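PDB 2F6K: metal-dependent hydrolase from Lactobacillus plantarum, which probably catalyses decarboxylation of 2-amino-3-carboxymuconate 6-semialdehyde, as a manganese-binding member of the amidohydrolase superfamily with a TIM-barrel fold. Local coordinates for residues Q111-D116 with R147-A152; R247-L252 with D286-E291; R216-A221 with D228-M233; L41-M44 with D48-Y51. One frame throughout, in Å; residues are numbered along the deposited sequence.

Contact 1: residues Q111-D116 with R147-A152; sequences QALDQD and RQAIVA
With CG turned away from its carbonyl carbon (chi1 -60°) and the chain extended from there to NE, Arg147 reaches across to Asp114 in the last turn of helix 102-114. The guanidinium meets the carboxylate side-on. NE donates to Asp114 OD1 at 2.9 Å, while Arg147 NH2 donates to Asp114 OD2 at 2.8 Å, both bonds nearly straight. The two oxygens lie close to the guanidinium plane and are met on their syn sides, but the flat groups are twisted 29° apart, and at OD1 the donor stands clearly out of the carboxylate plane.

Beside this ion pair lies an apolar patch. Leu113 CD1 is 3.7 Å from Arg147 CD and equally far from Ala149 CB. A leucine suits this place because its branched end can touch both the aliphatic stem of the arginine and the methyl beyond. Ala149 follows Gln148, the positive-phi residue of the Schellman motif that ends helix 138-145, and its small side chain leaves room for the leucine. Arg147 NH1 turns back to that helix in a salt bridge with Glu143. A leucine in place of Arg147 would probably leave both Asp114 and Glu143 without their charged mate and set the aspartate free to turn. Held by acids from two barrel helices, the guanidinium is fixed in rotation, and its positive charge probably offsets part of the negative charge of the two acids.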
loop_
_atom_site.group_PDB
_atom_site.type_symbol
_atom_site.label_atom_id
_atom_site.label_comp_id
_atom_site.label_asym_id
_atom_site.label_seq_id
_atom_site.Cartn_x
_atom_site.Cartn_y
_atom_site.Cartn_z
ATOM N N GLN A 111 -4.873 -18.816 30.366
ATOM C CA GLN A 111 -6.025 -18.498 31.185
ATOM C C GLN A 111 -7.349 -18.967 30.573
ATOM O O GLN A 111 -8.146 -19.629 31.232
ATOM C CB GLN A 111 -6.057 -16.993 31.411
ATOM C CG GLN A 111 -7.127 -16.522 32.350
ATOM C CD GLN A 111 -7.300 -15.021 32.282
ATOM O OE1 GLN A 111 -6.316 -14.270 32.220
ATOM N NE2 GLN A 111 -8.552 -14.570 32.303
ATOM N N ALA A 112 -7.567 -18.624 29.306
ATOM C CA ALA A 112 -8.796 -18.976 28.591
ATOM C C ALA A 112 -9.061 -20.476 28.564
ATOM O O ALA A 112 -10.171 -20.931 28.866
ATOM C CB ALA A 112 -8.733 -18.444 27.154
ATOM N N LEU A 113 -8.038 -21.238 28.194
ATOM C CA LEU A 113 -8.157 -22.685 28.102
ATOM C C LEU A 113 -8.051 -23.427 29.432
ATOM O O LEU A 113 -8.819 -24.353 29.680
ATOM C CB LEU A 113 -7.119 -23.231 27.114
ATOM C CG LEU A 113 -7.243 -22.657 25.695
ATOM C CD1 LEU A 113 -6.257 -23.343 24.763
ATOM C CD2 LEU A 113 -8.664 -22.854 25.180
ATOM N N ASP A 114 -7.129 -23.018 30.299
ATOM C CA ASP A 114 -6.950 -23.710 31.570
ATOM C C ASP A 114 -7.963 -23.417 32.673
ATOM O O ASP A 114 -8.093 -24.210 33.607
ATOM C CB ASP A 114 -5.552 -23.448 32.132
ATOM C CG ASP A 114 -4.448 -23.929 31.216
ATOM O OD1 ASP A 114 -4.724 -24.771 30.332
ATOM O OD2 ASP A 114 -3.296 -23.467 31.402
ATOM N N GLN A 115 -8.676 -22.297 32.597
ATOM C CA GLN A 115 -9.627 -21.999 33.663
ATOM C C GLN A 115 -10.912 -21.253 33.312
ATOM O O GLN A 115 -11.865 -21.271 34.090
ATOM C CB GLN A 115 -8.898 -21.274 34.806
ATOM C CG GLN A 115 -7.874 -20.257 34.345
ATOM C CD GLN A 115 -6.770 -20.035 35.371
ATOM O OE1 GLN A 115 -6.236 -20.988 35.939
ATOM N NE2 GLN A 115 -6.411 -18.774 35.597
ATOM N N ASP A 116 -10.966 -20.615 32.149
ATOM C CA ASP A 116 -12.171 -19.880 31.798
ATOM C C ASP A 116 -13.176 -20.641 30.940
ATOM O O ASP A 116 -14.179 -20.084 30.503
ATOM C CB ASP A 116 -11.787 -18.553 31.151
ATOM C CG ASP A 116 -11.057 -17.643 32.121
ATOM O OD1 ASP A 116 -11.468 -17.612 33.303
ATOM O OD2 ASP A 116 -10.086 -16.963 31.711
ATOM N N ARG A 147 -1.688 -27.698 24.272
ATOM C CA ARG A 147 -3.036 -28.023 24.723
ATOM C C ARG A 147 -3.880 -28.643 23.620
ATOM O O ARG A 147 -5.075 -28.866 23.806
ATOM C CB ARG A 147 -3.725 -26.766 25.266
ATOM C CG ARG A 147 -2.986 -26.139 26.436
ATOM C CD ARG A 147 -3.545 -24.778 26.841
ATOM N NE ARG A 147 -2.960 -24.332 28.109
ATOM C CZ ARG A 147 -1.696 -23.947 28.262
ATOM N NH1 ARG A 147 -0.873 -23.938 27.221
ATOM N NH2 ARG A 147 -1.250 -23.602 29.464
ATOM N N GLN A 148 -3.262 -28.936 22.477
ATOM C CA GLN A 148 -3.995 -29.537 21.357
ATOM C C GLN A 148 -5.252 -28.715 21.125
ATOM O O GLN A 148 -6.327 -29.254 20.893
ATOM C CB GLN A 148 -4.388 -30.973 21.696
ATOM C CG GLN A 148 -3.216 -31.922 21.816
ATOM C CD GLN A 148 -3.487 -33.048 22.786
ATOM O OE1 GLN A 148 -3.600 -32.819 23.992
ATOM N NE2 GLN A 148 -3.597 -34.273 22.272
ATOM N N ALA A 149 -5.092 -27.401 21.195
ATOM C CA ALA A 149 -6.192 -26.467 21.041
ATOM C C ALA A 149 -6.790 -26.327 19.636
ATOM O O ALA A 149 -6.124 -26.532 18.605
ATOM C CB ALA A 149 -5.746 -25.097 21.548
ATOM N N ILE A 150 -8.072 -25.982 19.619
ATOM C CA ILE A 150 -8.781 -25.727 18.382
ATOM C C ILE A 150 -8.486 -24.248 18.086
ATOM O O ILE A 150 -8.664 -23.387 18.952
ATOM C CB ILE A 150 -10.306 -25.894 18.571
ATOM C CG1 ILE A 150 -10.651 -27.371 18.796
ATOM C CG2 ILE A 150 -11.048 -25.328 17.359
ATOM C CD1 ILE A 150 -12.035 -27.592 19.342
ATOM N N VAL A 151 -8.011 -23.956 16.881
ATOM C CA VAL A 151 -7.723 -22.587 16.490
ATOM C C VAL A 151 -8.531 -22.274 15.236
ATOM O O VAL A 151 -8.283 -22.833 14.163
ATOM C CB VAL A 151 -6.227 -22.395 16.198
ATOM C CG1 VAL A 151 -5.991 -21.039 15.589
ATOM C CG2 VAL A 151 -5.425 -22.530 17.484
ATOM N N ALA A 152 -9.515 -21.392 15.375
ATOM C CA ALA A 152 -10.354 -21.025 14.239
ATOM C C ALA A 152 -9.942 -19.688 13.650
ATOM O O ALA A 152 -10.006 -18.656 14.329
ATOM C CB ALA A 152 -11.821 -20.971 14.660
#

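Contact 2: residues R247-L252 with D286-E291; sequences RQLPTL and DLLTNE
Pro250 and Leu287 bring the two backbones nearest, their CA atoms 7.2 Å apart, so the short helix 248-252 and the loop leading into helix 290-306 meet through side chains alone. Two pairs of apolar groups carry the contact. Pro250 offers its ring carbon CG to Leu287 CD1 at 4.1 Å, the two side chains running obliquely past each other. One residue back, Leu249 CD2 lies 4.2 Å from Leu288 CD1, and these two leucines are set at about a right angle. In Leu249 the side chain leaves with CG opposite the backbone N (chi1 179°), which carries its branched end out toward the loop. Both separations are those of light van der Waals touching; leucines suit the buried inner pair, Leu249 and Leu288, while Pro250 and Leu287 close the outer edge.

The proline also fits its backbone position: in the first turn of a helix an amide hydrogen is not needed for a bond to a preceding turn. Arg247 O is gripped twice, by Thr251 N at 3.2 Å and by Thr251 OG1 at 3.2 Å, the hydroxyl coming from above the carbonyl plane. On the other side of the contact, Thr289 is the N-cap of helix 290-306.

Leu249 and Leu288 both also rest on Leu282 of helix 272-284, and Leu288 reaches Ile296 of helix 290-306. Arg247 pairs with Asp215 of the second subunit, so segment 247-252 packs on its own outer helices and itself forms part of the subunit interface, where Thr251 meets Thr251 of the second subunit.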
loop_
_atom_site.group_PDB
_atom_site.type_symbol
_atom_site.label_atom_id
_atom_site.label_comp_id
_atom_site.label_asym_id
_atom_site.label_seq_id
_atom_site.Cartn_x
_atom_site.Cartn_y
_atom_site.Cartn_z
ATOM N N ARG A 247 -20.707 -25.193 -6.130
ATOM C CA ARG A 247 -19.338 -25.414 -6.567
ATOM C C ARG A 247 -18.242 -25.552 -5.513
ATOM O O ARG A 247 -17.501 -26.534 -5.517
ATOM C CB ARG A 247 -18.950 -24.324 -7.568
ATOM C CG ARG A 247 -19.536 -24.527 -8.970
ATOM C CD ARG A 247 -19.491 -23.231 -9.773
ATOM N NE ARG A 247 -20.656 -22.395 -9.488
ATOM C CZ ARG A 247 -21.850 -22.585 -10.039
ATOM N NH1 ARG A 247 -22.018 -23.574 -10.903
ATOM N NH2 ARG A 247 -22.879 -21.812 -9.716
ATOM N N GLN A 248 -18.142 -24.576 -4.617
ATOM C CA GLN A 248 -17.098 -24.571 -3.595
ATOM C C GLN A 248 -16.961 -25.832 -2.744
ATOM O O GLN A 248 -15.931 -26.500 -2.794
ATOM C CB GLN A 248 -17.267 -23.368 -2.672
ATOM C CG GLN A 248 -16.003 -23.039 -1.892
ATOM C CD GLN A 248 -16.220 -21.959 -0.858
ATOM O OE1 GLN A 248 -15.273 -21.316 -0.411
ATOM N NE2 GLN A 248 -17.473 -21.757 -0.466
ATOM N N LEU A 249 -17.982 -26.153 -1.956
ATOM C CA LEU A 249 -17.918 -27.336 -1.103
ATOM C C LEU A 249 -17.547 -28.611 -1.859
ATOM O O LEU A 249 -16.674 -29.357 -1.417
ATOM C CB LEU A 249 -19.233 -27.534 -0.352
ATOM C CG LEU A 249 -19.268 -28.764 0.563
ATOM C CD1 LEU A 249 -17.969 -28.880 1.350
ATOM C CD2 LEU A 249 -20.466 -28.663 1.484
ATOM N N PRO A 250 -18.206 -28.884 -3.003
ATOM C CA PRO A 250 -17.881 -30.093 -3.774
ATOM C C PRO A 250 -16.391 -30.175 -4.150
ATOM O O PRO A 250 -15.794 -31.256 -4.115
ATOM C CB PRO A 250 -18.783 -29.969 -4.999
ATOM C CG PRO A 250 -20.015 -29.330 -4.413
ATOM C CD PRO A 250 -19.410 -28.228 -3.548
ATOM N N THR A 251 -15.791 -29.041 -4.507
ATOM C CA THR A 251 -14.380 -29.043 -4.866
ATOM C C THR A 251 -13.542 -29.387 -3.629
ATOM O O THR A 251 -12.649 -30.240 -3.684
ATOM C CB THR A 251 -13.932 -27.671 -5.427
ATOM O OG1 THR A 251 -14.613 -27.406 -6.660
ATOM C CG2 THR A 251 -12.432 -27.667 -5.690
ATOM N N LEU A 252 -13.860 -28.737 -2.514
ATOM C CA LEU A 252 -13.159 -28.941 -1.253
ATOM C C LEU A 252 -13.173 -30.391 -0.770
ATOM O O LEU A 252 -12.227 -30.845 -0.123
ATOM C CB LEU A 252 -13.774 -28.050 -0.170
ATOM C CG LEU A 252 -13.253 -28.284 1.255
ATOM C CD1 LEU A 252 -11.818 -27.794 1.364
ATOM C CD2 LEU A 252 -14.139 -27.562 2.256
ATOM N N ASP A 286 -28.530 -32.243 -3.659
ATOM C CA ASP A 286 -28.285 -33.560 -4.247
ATOM C C ASP A 286 -26.786 -33.786 -4.343
ATOM O O ASP A 286 -26.340 -34.820 -4.845
ATOM C CB ASP A 286 -28.831 -33.632 -5.679
ATOM C CG ASP A 286 -30.330 -33.720 -5.738
ATOM O OD1 ASP A 286 -30.875 -33.588 -6.855
ATOM O OD2 ASP A 286 -30.961 -33.934 -4.678
ATOM N N LEU A 287 -26.011 -32.804 -3.900
ATOM C CA LEU A 287 -24.557 -32.902 -3.979
ATOM C C LEU A 287 -23.933 -33.572 -2.767
ATOM O O LEU A 287 -22.733 -33.800 -2.731
ATOM C CB LEU A 287 -23.962 -31.509 -4.171
ATOM C CG LEU A 287 -24.446 -30.844 -5.458
ATOM C CD1 LEU A 287 -23.929 -29.419 -5.546
ATOM C CD2 LEU A 287 -23.978 -31.672 -6.644
ATOM N N LEU A 288 -24.756 -33.889 -1.776
ATOM C CA LEU A 288 -24.275 -34.536 -0.567
ATOM C C LEU A 288 -25.161 -35.718 -0.193
ATOM O O LEU A 288 -26.385 -35.638 -0.298
ATOM C CB LEU A 288 -24.273 -33.544 0.593
ATOM C CG LEU A 288 -23.472 -32.254 0.451
ATOM C CD1 LEU A 288 -23.558 -31.484 1.753
ATOM C CD2 LEU A 288 -22.036 -32.559 0.121
ATOM N N THR A 289 -24.540 -36.812 0.243
ATOM C CA THR A 289 -25.276 -38.004 0.671
ATOM C C THR A 289 -25.780 -37.698 2.079
ATOM O O THR A 289 -25.271 -36.785 2.730
ATOM C CB THR A 289 -24.356 -39.240 0.759
ATOM O OG1 THR A 289 -23.508 -39.122 1.914
ATOM C CG2 THR A 289 -23.480 -39.345 -0.486
ATOM N N ASN A 290 -26.767 -38.455 2.549
ATOM C CA ASN A 290 -27.309 -38.239 3.889
ATOM C C ASN A 290 -26.236 -38.392 4.958
ATOM O O ASN A 290 -26.282 -37.725 5.991
ATOM C CB ASN A 290 -28.449 -39.216 4.182
ATOM C CG ASN A 290 -29.636 -39.012 3.269
ATOM O OD1 ASN A 290 -30.050 -37.878 3.015
ATOM N ND2 ASN A 290 -30.202 -40.107 2.777
ATOM N N GLU A 291 -25.271 -39.274 4.712
ATOM C CA GLU A 291 -24.195 -39.489 5.670
ATOM C C GLU A 291 -23.331 -38.223 5.798
ATOM O O GLU A 291 -22.962 -37.813 6.904
ATOM C CB GLU A 291 -23.333 -40.683 5.240
ATOM C CG GLU A 291 -22.248 -41.051 6.242
ATOM C CD GLU A 291 -21.493 -42.329 5.871
ATOM O OE1 GLU A 291 -21.762 -42.910 4.790
ATOM O OE2 GLU A 291 -20.625 -42.754 6.670
#

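Contact 3: residues R216-A221 with D228-M233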
loop_
_atom_site.group_PDB
_atom_site.type_symbol
_atom_site.label_atom_id
_atom_site.label_comp_id
_atom_site.label_asym_id
_atom_site.label_seq_id
_atom_site.Cartn_x
_atom_site.Cartn_y
_atom_site.Cartn_z
ATOM N N ARG A 216 -2.072 -25.321 -7.940
ATOM C CA ARG A 216 -1.155 -24.400 -8.588
ATOM C C ARG A 216 0.143 -24.230 -7.805
ATOM O O ARG A 216 1.216 -24.092 -8.391
ATOM C CB ARG A 216 -1.842 -23.041 -8.755
ATOM C CG ARG A 216 -1.155 -22.080 -9.710
ATOM C CD ARG A 216 -1.910 -20.750 -9.725
ATOM N NE ARG A 216 -1.288 -19.754 -10.591
ATOM C CZ ARG A 216 -1.259 -19.832 -11.916
ATOM N NH1 ARG A 216 -1.825 -20.859 -12.533
ATOM N NH2 ARG A 216 -0.658 -18.885 -12.624
ATOM N N ILE A 217 0.043 -24.246 -6.482
ATOM C CA ILE A 217 1.216 -24.065 -5.634
ATOM C C ILE A 217 1.821 -25.375 -5.138
ATOM O O ILE A 217 2.921 -25.386 -4.578
ATOM C CB ILE A 217 0.866 -23.207 -4.411
ATOM C CG1 ILE A 217 -0.079 -23.982 -3.485
ATOM C CG2 ILE A 217 0.213 -21.914 -4.869
ATOM C CD1 ILE A 217 -0.438 -23.246 -2.213
ATOM N N ALA A 218 1.098 -26.471 -5.342
ATOM C CA ALA A 218 1.559 -27.779 -4.890
ATOM C C ALA A 218 3.057 -28.002 -5.121
ATOM O O ALA A 218 3.788 -28.366 -4.199
ATOM C CB ALA A 218 0.743 -28.883 -5.567
ATOM N N GLN A 219 3.509 -27.766 -6.345
ATOM C CA GLN A 219 4.908 -27.958 -6.697
ATOM C C GLN A 219 5.862 -27.084 -5.897
ATOM O O GLN A 219 6.816 -27.581 -5.300
ATOM C CB GLN A 219 5.098 -27.683 -8.181
ATOM C CG GLN A 219 5.645 -28.853 -8.967
ATOM C CD GLN A 219 5.629 -28.589 -10.463
ATOM O OE1 GLN A 219 6.180 -27.587 -10.934
ATOM N NE2 GLN A 219 4.994 -29.486 -11.220
ATOM N N TYR A 220 5.606 -25.779 -5.894
ATOM C CA TYR A 220 6.445 -24.828 -5.177
ATOM C C TYR A 220 6.486 -25.167 -3.692
ATOM O O TYR A 220 7.552 -25.194 -3.086
ATOM C CB TYR A 220 5.907 -23.407 -5.367
ATOM C CG TYR A 220 6.752 -22.319 -4.736
ATOM C CD1 TYR A 220 7.886 -21.819 -5.381
ATOM C CD2 TYR A 220 6.406 -21.775 -3.499
ATOM C CE1 TYR A 220 8.650 -20.799 -4.808
ATOM C CE2 TYR A 220 7.162 -20.756 -2.914
ATOM C CZ TYR A 220 8.278 -20.271 -3.571
ATOM O OH TYR A 220 9.005 -19.251 -2.992
ATOM N N ALA A 221 5.323 -25.435 -3.110
ATOM C CA ALA A 221 5.241 -25.760 -1.690
ATOM C C ALA A 221 6.044 -27.011 -1.353
ATOM O O ALA A 221 6.638 -27.107 -0.275
ATOM C CB ALA A 221 3.789 -25.944 -1.277
ATOM N N ASP A 228 3.693 -30.941 1.764
ATOM C CA ASP A 228 2.769 -31.544 0.808
ATOM C C ASP A 228 1.411 -30.913 1.114
ATOM O O ASP A 228 0.753 -31.283 2.084
ATOM C CB ASP A 228 2.710 -33.061 1.006
ATOM C CG ASP A 228 1.871 -33.757 -0.051
ATOM O OD1 ASP A 228 0.743 -33.285 -0.329
ATOM O OD2 ASP A 228 2.339 -34.784 -0.597
ATOM N N VAL A 229 1.000 -29.954 0.295
ATOM C CA VAL A 229 -0.253 -29.250 0.525
ATOM C C VAL A 229 -1.455 -30.186 0.662
ATOM O O VAL A 229 -2.367 -29.931 1.457
ATOM C CB VAL A 229 -0.487 -28.176 -0.592
ATOM C CG1 VAL A 229 -0.733 -28.841 -1.942
ATOM C CG2 VAL A 229 -1.632 -27.258 -0.198
ATOM N N TYR A 230 -1.444 -31.281 -0.094
ATOM C CA TYR A 230 -2.535 -32.250 -0.044
ATOM C C TYR A 230 -2.620 -32.960 1.299
ATOM O O TYR A 230 -3.715 -33.311 1.734
ATOM C CB TYR A 230 -2.386 -33.268 -1.168
ATOM C CG TYR A 230 -2.340 -32.599 -2.512
ATOM C CD1 TYR A 230 -3.447 -31.895 -3.003
ATOM C CD2 TYR A 230 -1.182 -32.639 -3.293
ATOM C CE1 TYR A 230 -3.401 -31.250 -4.241
ATOM C CE2 TYR A 230 -1.124 -32.003 -4.525
ATOM C CZ TYR A 230 -2.236 -31.310 -4.997
ATOM O OH TYR A 230 -2.175 -30.686 -6.229
ATOM N N ASP A 231 -1.483 -33.189 1.955
ATOM C CA ASP A 231 -1.517 -33.826 3.273
ATOM C C ASP A 231 -2.083 -32.824 4.272
ATOM O O ASP A 231 -2.868 -33.182 5.153
ATOM C CB ASP A 231 -0.123 -34.261 3.733
ATOM C CG ASP A 231 0.392 -35.458 2.971
ATOM O OD1 ASP A 231 -0.427 -36.354 2.649
ATOM O OD2 ASP A 231 1.617 -35.507 2.708
ATOM N N VAL A 232 -1.685 -31.562 4.127
ATOM C CA VAL A 232 -2.162 -30.515 5.021
ATOM C C VAL A 232 -3.683 -30.344 4.903
ATOM O O VAL A 232 -4.377 -30.131 5.904
ATOM C CB VAL A 232 -1.461 -29.169 4.724
ATOM C CG1 VAL A 232 -1.939 -28.108 5.699
ATOM C CG2 VAL A 232 0.047 -29.336 4.832
HETATM N N MSE A 233 -4.200 -30.446 3.682
HETATM C CA MSE A 233 -5.635 -30.308 3.469
HETATM C C MSE A 233 -6.403 -31.423 4.174
HETATM O O MSE A 233 -7.583 -31.277 4.487
HETATM C CB MSE A 233 -5.950 -30.298 1.969
HETATM C CG MSE A 233 -5.475 -29.020 1.242
HETATM SE SE MSE A 233 -6.327 -27.375 1.895
HETATM C CE MSE A 233 -8.046 -27.610 1.042
HETATM O O HOH W 1 2.763 -29.292 -1.916
#
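A water links Ala218 to Val229, donating to Ala218 O at 2.7 Å and accepting from Val229 N at 2.9 Å. It bridges two consecutive helices of a helix-loop-helix unit, 210-225 and 229-235, joined by a short loop. The amide it takes up belongs to the first turn of the second helix, where no preceding turn supplies a carbonyl.

Next to the water the helices close on small groups. Val229 CG1 lies 3.9 Å from Ala218 CA and touches the alanine methyl as well. This branch stands between the backbone N and carbonyl carbon of Val229 (chi1 67°), and it also lies over the centre of the Tyr230 ring. One methyl thus serves both the other helix and the face of the neighbouring aromatic. Alanine suits its place, since the CA atoms of Ala218 and Val229 are only 5.9 Å apart and a larger side chain would have little room.

Tyr230 hydrogen-bonds through OH to Asp215 of helix 210-225, which ties its polar end back to the first helix, and its side chain packs against Arg247 of the second subunit. Asp228, the N-cap of helix 229-235, takes the amide of Asp231 on OD1 at 3.2 Å, from well above the carboxylate plane. Between the two helices, the methyl carbon CB of Ala218 comes within 3.5 Å of Tyr230 OH and 3.8 Å of Tyr230 CE2.

Contact 4: residues L41-M44 with D48-Y51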
loop_
_atom_site.group_PDB
_atom_site.type_symbol
_atom_site.label_atom_id
_atom_site.label_comp_id
_atom_site.label_asym_id
_atom_site.label_seq_id
_atom_site.Cartn_x
_atom_site.Cartn_y
_atom_site.Cartn_z
ATOM N N LEU A 41 -29.998 -17.551 20.244
ATOM C CA LEU A 41 -30.784 -18.632 20.811
ATOM C C LEU A 41 -32.094 -18.894 20.052
ATOM O O LEU A 41 -32.452 -20.047 19.796
ATOM C CB LEU A 41 -31.067 -18.342 22.289
ATOM C CG LEU A 41 -29.854 -18.445 23.222
ATOM C CD1 LEU A 41 -30.178 -17.812 24.579
ATOM C CD2 LEU A 41 -29.452 -19.916 23.374
ATOM N N ASN A 42 -32.816 -17.836 19.697
ATOM C CA ASN A 42 -34.062 -18.003 18.956
ATOM C C ASN A 42 -33.747 -18.538 17.545
ATOM O O ASN A 42 -34.514 -19.329 16.980
ATOM C CB ASN A 42 -34.805 -16.670 18.871
ATOM C CG ASN A 42 -36.217 -16.825 18.360
ATOM O OD1 ASN A 42 -37.069 -17.356 19.059
ATOM N ND2 ASN A 42 -36.473 -16.371 17.133
ATOM N N PHE A 43 -32.621 -18.111 16.971
ATOM C CA PHE A 43 -32.240 -18.608 15.649
ATOM C C PHE A 43 -31.973 -20.112 15.747
ATOM O O PHE A 43 -32.300 -20.881 14.835
ATOM C CB PHE A 43 -30.975 -17.923 15.137
ATOM C CG PHE A 43 -30.499 -18.445 13.802
ATOM C CD1 PHE A 43 -31.117 -18.041 12.618
ATOM C CD2 PHE A 43 -29.423 -19.330 13.725
ATOM C CE1 PHE A 43 -30.666 -18.507 11.371
ATOM C CE2 PHE A 43 -28.961 -19.803 12.487
ATOM C CZ PHE A 43 -29.584 -19.389 11.309
HETATM N N MSE A 44 -31.366 -20.522 16.856
HETATM C CA MSE A 44 -31.045 -21.928 17.083
HETATM C C MSE A 44 -32.301 -22.787 17.180
HETATM O O MSE A 44 -32.351 -23.873 16.602
HETATM C CB MSE A 44 -30.199 -22.071 18.347
HETATM C CG MSE A 44 -28.768 -21.593 18.168
HETATM SE SE MSE A 44 -27.790 -21.519 19.839
HETATM C CE MSE A 44 -27.620 -23.426 20.160
ATOM N N ASP A 48 -33.127 -25.841 14.184
ATOM C CA ASP A 48 -32.672 -27.124 14.700
ATOM C C ASP A 48 -31.173 -27.163 15.031
ATOM O O ASP A 48 -30.448 -28.095 14.657
ATOM C CB ASP A 48 -33.037 -28.234 13.705
ATOM C CG ASP A 48 -32.959 -29.627 14.321
ATOM O OD1 ASP A 48 -33.330 -29.775 15.508
ATOM O OD2 ASP A 48 -32.538 -30.576 13.616
ATOM N N ILE A 49 -30.719 -26.138 15.740
ATOM C CA ILE A 49 -29.332 -26.058 16.164
ATOM C C ILE A 49 -29.344 -26.265 17.669
ATOM O O ILE A 49 -29.970 -25.499 18.400
ATOM C CB ILE A 49 -28.727 -24.689 15.837
ATOM C CG1 ILE A 49 -28.728 -24.486 14.321
ATOM C CG2 ILE A 49 -27.306 -24.604 16.387
ATOM C CD1 ILE A 49 -28.197 -23.136 13.881
ATOM N N SER A 50 -28.665 -27.308 18.134
ATOM C CA SER A 50 -28.649 -27.594 19.563
ATOM C C SER A 50 -27.457 -26.979 20.263
ATOM O O SER A 50 -27.467 -26.823 21.478
ATOM C CB SER A 50 -28.643 -29.106 19.815
ATOM O OG SER A 50 -27.457 -29.701 19.309
ATOM N N TYR A 51 -26.429 -26.618 19.506
ATOM C CA TYR A 51 -25.244 -26.049 20.134
ATOM C C TYR A 51 -24.473 -25.125 19.200
ATOM O O TYR A 51 -24.229 -25.465 18.036
ATOM C CB TYR A 51 -24.332 -27.189 20.603
ATOM C CG TYR A 51 -23.266 -26.775 21.590
ATOM C CD1 TYR A 51 -23.604 -26.436 22.899
ATOM C CD2 TYR A 51 -21.918 -26.748 21.224
ATOM C CE1 TYR A 51 -22.632 -26.088 23.825
ATOM C CE2 TYR A 51 -20.930 -26.399 22.146
ATOM C CZ TYR A 51 -21.296 -26.072 23.445
ATOM O OH TYR A 51 -20.337 -25.734 24.373
#
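Phe43 is the first residue along helix 37-46 to reach Ile49, with its ring atom CE2 3.7 Å from Ile49 CD1. Its CG lies opposite the backbone N (chi1 177°), swinging the ring beside the isoleucine, and the two side chains pass at a slant. A large flat ring suits this buried spot because it also covers Ile267, and Leu272 and Ser275 of helix 272-284.

Met44, modelled as selenomethionine, does most of the touching. Its carbonyl O accepts from Ile49 N at 2.9 Å in an almost straight bond (172°), which ties the end of the helix to the start of strand 49-55. Asp48, with positive phi, turns the chain so that this amide can point back. The side chain of Met44 then runs along the strand: its CG lies 3.8 Å from Ile49 CG2, and a bend at chi3 (71°) lays CE against the backbone, 3.5 Å from Tyr51 N. A long flexible chain can follow a peptide surface in this way more readily than a branched one. Cutting Ile49 back to an alanine would remove both CG2 and CD1, and is likely to open a gap beside the Phe43 ring and leave Met44 CG without its apolar neighbour.

Strand 49-55 and Asp48 just before it bond through their backbones to Lys3 and Asp5 of strand 3-9, which carries the metal ligands His7 and His9. Over its other neighbour, strand 91-95, Leu41 and Met44 both rest on Leu91, so helix 37-46 covers this part of the barrel sheet.

In the fold
Contacts 1 and 4 both reach the eight-stranded parallel sheet, each joining a helix to the start of a strand or the loop just before it. Contact 4 buries Phe43, Met44 and Ile49 and is mainly apolar, with one backbone bond. Contact 1, the closest of the four to the centre of the chain, adds a partly exposed salt bridge to a small apolar patch. All four are only partly buried. Contacts 2 and 3 lie farther out, joining peripheral helices and loops without direct hydrogen bonds between their segments; contact 3 substitutes a water bridge, while contact 2 is purely apolar. These two meet through Leu252 CD1 and Met233 CE, 3.8 Å apart, and they alone border the second subunit.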